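Local coordinates for ABC sugar transporter, periplasmic sugar binding protein (Legionella pneumophila subsp. pneumophila, PDB 3ROT) that probably binds a sugar in the periplasm as the solute-binding component of an ABC transporter, at residues S177-Y182 with G204-H209. Sequence-based numbering, arbitrary orientation.
Sequences SRVKSY and GQMLLH
M206, a selenomethionine, meets V179 and K180 as the sole contributor from its own segment: it accounts for 68 of the 121 Å² buried between 177-182 and 204-209, and the nearest pair of CA atoms, those of K180 and M206, is 9.7 Å apart. Its side chain reaches out from the helix and then bends at the last torsion (chi3 -69°), turning the terminal methyl toward V179 while the selenium faces K180. The enclosed side is that of V179, buried like M206, with V179 CG1 at 4.0 Å from M206 CE; V179 CB is nearly as near, so the methyl meets the base of that branch as well as its end. Nearer solvent is the partly exposed K180, whose CG and CD each lie 3.7 Å from M206 SE, so the aliphatic part of the lysine, not its ammonium, makes the contact. A bend at chi3 (69°) leads K180 NZ away from the selenium, to a weak hydrogen bond with Y213 O, and Q23 of the second subunit packs on K180. No hydrogen bond crosses between the segments, and the contact is van der Waals packing. It is helix-helix packing within one alpha/beta lobe of the periplasmic binding protein fold, joining helices 172-185 and 197-208 beside the five-stranded parallel sheet: V179 also packs on L136 of strand 132-137, and helix 210-213 meets M206 through Y213.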
loop_
_atom_site.group_PDB
_atom_site.type_symbol
_atom_site.label_atom_id
_atom_site.label_comp_id
_atom_site.label_asym_id
_atom_site.label_seq_id
_atom_site.Cartn_x
_atom_site.Cartn_y
_atom_site.Cartn_z
ATOM N N SER A 177 -1.546 -10.761 -12.047
ATOM C CA SER A 177 -1.065 -11.653 -13.094
ATOM C C SER A 177 -1.345 -13.110 -12.782
ATOM O O SER A 177 -1.997 -13.811 -13.562
ATOM C CB SER A 177 0.432 -11.456 -13.295
ATOM O OG SER A 177 0.698 -10.150 -13.767
ATOM N N ARG A 178 -0.863 -13.547 -11.626
ATOM C CA ARG A 178 -1.020 -14.918 -11.180
ATOM C C ARG A 178 -2.473 -15.341 -10.997
ATOM O O ARG A 178 -2.818 -16.496 -11.242
ATOM C CB ARG A 178 -0.214 -15.125 -9.896
ATOM C CG ARG A 178 1.276 -14.786 -10.066
ATOM C CD ARG A 178 2.071 -14.972 -8.780
ATOM N NE ARG A 178 3.483 -14.615 -8.953
ATOM C CZ ARG A 178 4.386 -14.604 -7.974
ATOM N NH1 ARG A 178 4.048 -14.931 -6.735
ATOM N NH2 ARG A 178 5.638 -14.260 -8.236
ATOM N N VAL A 179 -3.326 -14.412 -10.579
ATOM C CA VAL A 179 -4.742 -14.715 -10.398
ATOM C C VAL A 179 -5.412 -14.904 -11.751
ATOM O O VAL A 179 -6.166 -15.852 -11.955
ATOM C CB VAL A 179 -5.462 -13.593 -9.633
ATOM C CG1 VAL A 179 -6.962 -13.860 -9.591
ATOM C CG2 VAL A 179 -4.908 -13.499 -8.225
ATOM N N LYS A 180 -5.132 -13.997 -12.677
ATOM C CA LYS A 180 -5.711 -14.079 -14.012
ATOM C C LYS A 180 -5.286 -15.367 -14.705
ATOM O O LYS A 180 -6.098 -16.019 -15.350
ATOM C CB LYS A 180 -5.294 -12.863 -14.834
ATOM C CG LYS A 180 -5.864 -11.574 -14.277
ATOM C CD LYS A 180 -5.228 -10.334 -14.875
ATOM C CE LYS A 180 -5.599 -10.152 -16.331
ATOM N NZ LYS A 180 -5.086 -8.846 -16.820
ATOM N N SER A 181 -4.017 -15.741 -14.560
ATOM C CA SER A 181 -3.519 -16.966 -15.180
ATOM C C SER A 181 -4.290 -18.176 -14.676
ATOM O O SER A 181 -4.642 -19.064 -15.451
ATOM C CB SER A 181 -2.030 -17.163 -14.885
ATOM O OG SER A 181 -1.249 -16.131 -15.463
ATOM N N TYR A 182 -4.555 -18.207 -13.372
ATOM C CA TYR A 182 -5.276 -19.321 -12.774
ATOM C C TYR A 182 -6.704 -19.426 -13.300
ATOM O O TYR A 182 -7.178 -20.520 -13.612
ATOM C CB TYR A 182 -5.309 -19.185 -11.251
ATOM C CG TYR A 182 -5.816 -20.429 -10.557
ATOM C CD1 TYR A 182 -4.944 -21.462 -10.208
ATOM C CD2 TYR A 182 -7.174 -20.598 -10.292
ATOM C CE1 TYR A 182 -5.411 -22.629 -9.613
ATOM C CE2 TYR A 182 -7.652 -21.763 -9.700
ATOM C CZ TYR A 182 -6.765 -22.775 -9.364
ATOM O OH TYR A 182 -7.233 -23.934 -8.787
ATOM N N GLY A 204 -9.161 -6.523 -5.682
ATOM C CA GLY A 204 -10.292 -5.604 -5.685
ATOM C C GLY A 204 -10.288 -4.587 -6.824
ATOM O O GLY A 204 -11.342 -4.109 -7.257
ATOM N N GLN A 205 -9.105 -4.236 -7.307
ATOM C CA GLN A 205 -9.023 -3.273 -8.392
ATOM C C GLN A 205 -9.610 -3.886 -9.661
ATOM O O GLN A 205 -10.271 -3.199 -10.436
ATOM C CB GLN A 205 -7.576 -2.846 -8.612
ATOM C CG GLN A 205 -7.429 -1.680 -9.562
ATOM C CD GLN A 205 -6.002 -1.191 -9.647
ATOM O OE1 GLN A 205 -5.080 -1.970 -9.913
ATOM N NE2 GLN A 205 -5.807 0.104 -9.423
HETATM N N MSE A 206 -9.388 -5.182 -9.859
HETATM C CA MSE A 206 -9.923 -5.874 -11.034
HETATM C C MSE A 206 -11.439 -6.061 -10.908
HETATM O O MSE A 206 -12.170 -5.975 -11.902
HETATM C CB MSE A 206 -9.248 -7.240 -11.208
HETATM C CG MSE A 206 -7.741 -7.172 -11.281
HETATM SE SE MSE A 206 -6.941 -8.787 -12.046
HETATM C CE MSE A 206 -7.335 -10.012 -10.620
ATOM N N LEU A 207 -11.907 -6.316 -9.685
ATOM C CA LEU A 207 -13.336 -6.496 -9.431
ATOM C C LEU A 207 -14.094 -5.193 -9.686
ATOM O O LEU A 207 -15.281 -5.209 -10.010
ATOM C CB LEU A 207 -13.579 -6.937 -7.984
ATOM C CG LEU A 207 -12.978 -8.269 -7.532
ATOM C CD1 LEU A 207 -13.145 -8.379 -6.015
ATOM C CD2 LEU A 207 -13.651 -9.445 -8.256
ATOM N N LEU A 208 -13.399 -4.070 -9.527
ATOM C CA LEU A 208 -13.999 -2.750 -9.734
ATOM C C LEU A 208 -13.968 -2.322 -11.211
ATOM O O LEU A 208 -14.790 -1.513 -11.646
ATOM C CB LEU A 208 -13.277 -1.702 -8.870
ATOM C CG LEU A 208 -13.508 -1.707 -7.351
ATOM C CD1 LEU A 208 -12.486 -0.796 -6.665
ATOM C CD2 LEU A 208 -14.923 -1.234 -7.047
ATOM N N HIS A 209 -13.015 -2.858 -11.970
ATOM C CA HIS A 209 -12.894 -2.543 -13.395
ATOM C C HIS A 209 -12.606 -3.835 -14.143
ATOM O O HIS A 209 -11.535 -4.019 -14.710
ATOM C CB HIS A 209 -11.772 -1.524 -13.617
ATOM C CG HIS A 209 -12.036 -0.205 -12.960
ATOM N ND1 HIS A 209 -11.690 0.060 -11.653
ATOM C CD2 HIS A 209 -12.670 0.904 -13.412
ATOM C CE1 HIS A 209 -12.097 1.274 -11.329
ATOM N NE2 HIS A 209 -12.694 1.807 -12.377
#